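Side-chain contacts in aspartate aminotransferase, cytoplasmic (Schizosaccharomyces pombe 972h-, PDB 6JPK), which catalyses the pyridoxal-phosphate-dependent transfer of an amino group between L-aspartate and 2-oxoglutarate, giving oxaloacetate and L-glutamate: residues M257-Y260 and G261-T264; D273-T276 and K277-L281. The protein carries 1 engineered substitution. All coordinates share one frame; numbering follows the deposited sequence.

Contact 1 (M257-Y260 and G261-T264); sequences MGLY and GERT. With PO4 (phosphate ion), chain C.
The backbone folds back on itself at L259-E262: E262 N bonds to L259 O at 2.6 Å, and one residue further on R263 N reaches Y260 O at 3.3 Å, so the chain makes a short 3-10 turn. Y260 O is gripped from two faces: R263 N comes from one face of the carbonyl plane, while R263 NH2 comes from the other at 3.0 Å, with the oxygen lying in the plane of the guanidinium. The R263 chain bends at chi2 (-53°) and chi3 (-65°), which curls the guanidinium back over the turn. A water also donates to Y260 O and accepts from T264 N. R263 also grips a phosphate ion, R263 NH1 to phosphate O1 at 2.8 Å and R263 NH2 to phosphate O3 at 2.9 Å, so NH2 serves both the ion and Y260 O. S107, G108, T109 and S252 of the same chain, with Y70 of the second subunit, bind the same ion, which probably marks the seat of the cofactor's phosphate, as in other aspartate aminotransferases. On another flank, the L259 methyl CD1 rests against the T264 side chain, 3.8 Å from T264 OG1. E262 turns its carboxylate to H68 of the second subunit, and Y260 OH bonds to Y40 N. The turn lies between strands 247-252 and 264-270, with R263 against the start of helix 107-127 and M257 against helix 297-308.

Contact 2 (D273-T276 and K277-L281); sequences DAST and KNKVL
K279 lays its aliphatic chain along the S275 carbonyl, CG 3.5 Å from S275 O, and runs back one helical turn past the serine hydroxyl. Because the chain is extended beyond CG, the ammonium arrives near S275 OG, and a water joins the two: it accepts from K279 NZ at 2.8 Å and lies 2.9 Å from S275 OG. The T276 hydroxyl meets this same water, so three side chains share it. K279 NZ also donates to the carbonyl of A7 in the second subunit.

The methyl side of T276 faces along the helix, where its CG2 stands 4.2 Å from V280 CG2; both side chains pack on Y269 of strand 264-270. The main chain here is regular helix, with V280 N bonded to T276 O at 3.0 Å.

D273 is the N-cap. Its OD1 accepts from T276 N at 2.9 Å, a straight bond (166°) received nearly along the carboxylate's C-O axis. Further round, the K277 chain kinks at chi2 (-84°) and chi3 (-67°), carrying NZ to N278 OD1 at 3.0 Å, above the amide plane, while a salt bridge ties the same ammonium to D98. With an alanine in place of N278 the amide acceptor is gone, and the K277 ammonium would probably be left to lean on D98 and be freer to swing.

Chemically, the start of helix 274-289 is capped by the D273 carboxylate, whose negative charge probably suits the positive end of the helix dipole, while the two lysines that follow take their charge to different partners, K277 to D98 of its own chain and K279 to the carbonyl of A7 in the second subunit.

In the fold
From the N terminus, the chain leaves strand 247-252 and passes through 257-264, where contact 1 closes the tight turn leading into strand 264-270. Strand 264-270, antiparallel to both 100-106 and 247-252, then carries it out of the active-site region to contact 2, which closes the first turns of helix 274-289. The two follow in series, neither nesting nor crossing, with centres 29 Å apart and nearest atoms about 16 Å apart. Contact 1 is buried beside the phosphate site; contact 2 lies farther from the chain's centre, away from the annotated sites. Both reach the second subunit, one through the shared phosphate site and H68, the other through its N-terminal residues F6, A7 and E11.

Contact 1 (M257-Y260 and G261-T264)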
# COMPACT_ATOMS: atom_id res chain seq x y z
N MET A 257 9.10 -8.97 -13.02
CA MET A 257 8.40 -8.22 -14.06
C MET A 257 8.84 -6.76 -14.12
O MET A 257 8.27 -5.99 -14.91
CB MET A 257 6.89 -8.31 -13.88
CG MET A 257 6.33 -9.70 -14.15
SD MET A 257 4.53 -9.66 -14.08
CE MET A 257 4.16 -11.39 -14.52
N GLY A 258 9.84 -6.37 -13.33
CA GLY A 258 10.30 -5.00 -13.35
C GLY A 258 9.25 -4.00 -12.93
O GLY A 258 9.29 -2.84 -13.35
N LEU A 259 8.28 -4.43 -12.11
CA LEU A 259 7.17 -3.57 -11.72
C LEU A 259 7.46 -2.75 -10.46
O LEU A 259 6.58 -1.99 -10.03
CB LEU A 259 5.91 -4.42 -11.52
CG LEU A 259 5.26 -4.94 -12.82
CD1 LEU A 259 4.14 -5.93 -12.51
CD2 LEU A 259 4.72 -3.77 -13.62
N TYR A 260 8.64 -2.91 -9.85
CA TYR A 260 9.16 -2.17 -8.70
C TYR A 260 8.17 -1.20 -8.05
O TYR A 260 7.51 -1.54 -7.06
CB TYR A 260 10.43 -1.40 -9.09
CG TYR A 260 11.53 -2.32 -9.61
CD1 TYR A 260 12.26 -3.11 -8.73
CD2 TYR A 260 11.81 -2.40 -10.97
CE1 TYR A 260 13.26 -3.96 -9.20
CE2 TYR A 260 12.80 -3.25 -11.45
CZ TYR A 260 13.53 -4.02 -10.56
OH TYR A 260 14.50 -4.87 -11.02
N GLY A 261 8.07 0.01 -8.62
CA GLY A 261 7.28 1.10 -8.06
C GLY A 261 5.78 1.00 -8.22
O GLY A 261 5.05 1.78 -7.60
N GLU A 262 5.28 0.07 -9.05
CA GLU A 262 3.85 -0.16 -9.09
C GLU A 262 3.35 -1.03 -7.94
O GLU A 262 2.14 -1.11 -7.74
CB GLU A 262 3.44 -0.79 -10.44
CG GLU A 262 4.12 -0.14 -11.67
CD GLU A 262 3.86 1.38 -11.82
OE1 GLU A 262 3.00 1.95 -11.09
OE2 GLU A 262 4.52 2.01 -12.69
N ARG A 263 4.26 -1.68 -7.20
CA ARG A 263 3.94 -2.39 -5.96
C ARG A 263 2.99 -3.57 -6.20
O ARG A 263 1.87 -3.63 -5.68
CB ARG A 263 3.36 -1.44 -4.90
CG ARG A 263 4.09 -0.10 -4.76
CD ARG A 263 5.58 -0.27 -4.52
NE ARG A 263 5.90 -0.92 -3.25
CZ ARG A 263 6.86 -1.83 -3.11
NH1 ARG A 263 7.11 -2.36 -1.93
NH2 ARG A 263 7.55 -2.24 -4.18
N THR A 264 3.47 -4.55 -6.97
CA THR A 264 2.67 -5.72 -7.33
C THR A 264 3.23 -6.96 -6.63
O THR A 264 4.35 -7.41 -6.92
CB THR A 264 2.65 -5.90 -8.85
OG1 THR A 264 2.20 -4.69 -9.47
CG2 THR A 264 1.71 -7.03 -9.24
P PO4 C . 9.23 -5.30 -2.74
O1 PO4 C . 8.50 -4.76 -1.54
O2 PO4 C . 8.37 -6.25 -3.55
O3 PO4 C . 9.65 -4.12 -3.59
O4 PO4 C . 10.47 -6.06 -2.35
O HOH W 1 6.24 -4.21 -7.36

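Contact 2 (D273-T276 and K277-L281)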
# COMPACT_ATOMS: atom_id res chain seq x y z
N ASP A 273 -6.88 -27.48 4.11
CA ASP A 273 -8.23 -27.70 3.60
C ASP A 273 -8.90 -26.36 3.34
O ASP A 273 -8.49 -25.32 3.87
CB ASP A 273 -9.06 -28.56 4.56
CG ASP A 273 -9.05 -28.01 5.96
OD1 ASP A 273 -9.62 -26.91 6.16
OD2 ASP A 273 -8.47 -28.68 6.86
N ALA A 274 -9.96 -26.42 2.52
CA ALA A 274 -10.65 -25.22 2.09
C ALA A 274 -11.27 -24.48 3.27
O ALA A 274 -11.31 -23.24 3.28
CB ALA A 274 -11.73 -25.58 1.06
N SER A 275 -11.78 -25.22 4.25
CA SER A 275 -12.39 -24.62 5.42
C SER A 275 -11.43 -23.66 6.13
O SER A 275 -11.77 -22.51 6.41
CB SER A 275 -12.85 -25.72 6.38
OG SER A 275 -13.43 -25.13 7.53
N THR A 276 -10.21 -24.12 6.41
CA THR A 276 -9.25 -23.24 7.08
C THR A 276 -8.75 -22.13 6.15
O THR A 276 -8.51 -21.00 6.60
CB THR A 276 -8.08 -24.08 7.61
OG1 THR A 276 -8.59 -25.09 8.49
CG2 THR A 276 -7.03 -23.21 8.34
N LYS A 277 -8.62 -22.43 4.86
CA LYS A 277 -8.32 -21.40 3.87
C LYS A 277 -9.26 -20.21 4.02
O LYS A 277 -8.84 -19.06 4.04
CB LYS A 277 -8.40 -21.99 2.46
CG LYS A 277 -7.87 -21.08 1.36
CD LYS A 277 -8.89 -20.06 0.86
CE LYS A 277 -10.03 -20.71 0.14
NZ LYS A 277 -10.68 -19.74 -0.79
N ASN A 278 -10.56 -20.49 4.13
CA ASN A 278 -11.52 -19.39 4.20
C ASN A 278 -11.51 -18.69 5.55
O ASN A 278 -11.70 -17.47 5.61
CB ASN A 278 -12.91 -19.91 3.84
CG ASN A 278 -13.02 -20.19 2.35
OD1 ASN A 278 -12.59 -19.38 1.53
ND2 ASN A 278 -13.55 -21.36 2.00
N LYS A 279 -11.28 -19.42 6.65
CA LYS A 279 -11.14 -18.75 7.95
C LYS A 279 -9.99 -17.75 7.92
O LYS A 279 -10.15 -16.58 8.30
CB LYS A 279 -10.94 -19.79 9.05
CG LYS A 279 -12.16 -20.66 9.30
CD LYS A 279 -11.83 -21.87 10.17
CE LYS A 279 -13.09 -22.63 10.57
NZ LYS A 279 -12.78 -23.97 11.16
N VAL A 280 -8.83 -18.19 7.44
CA VAL A 280 -7.64 -17.34 7.39
C VAL A 280 -7.86 -16.18 6.43
O VAL A 280 -7.55 -15.02 6.75
CB VAL A 280 -6.41 -18.19 6.99
CG1 VAL A 280 -5.22 -17.31 6.62
CG2 VAL A 280 -6.06 -19.16 8.10
N LEU A 281 -8.41 -16.46 5.24
CA LEU A 281 -8.65 -15.40 4.27
C LEU A 281 -9.52 -14.29 4.87
O LEU A 281 -9.22 -13.11 4.70
CB LEU A 281 -9.30 -15.97 3.01
CG LEU A 281 -9.58 -14.96 1.89
CD1 LEU A 281 -8.30 -14.32 1.38
CD2 LEU A 281 -10.34 -15.65 0.76
O HOH W 2 -11.20 -25.40 9.38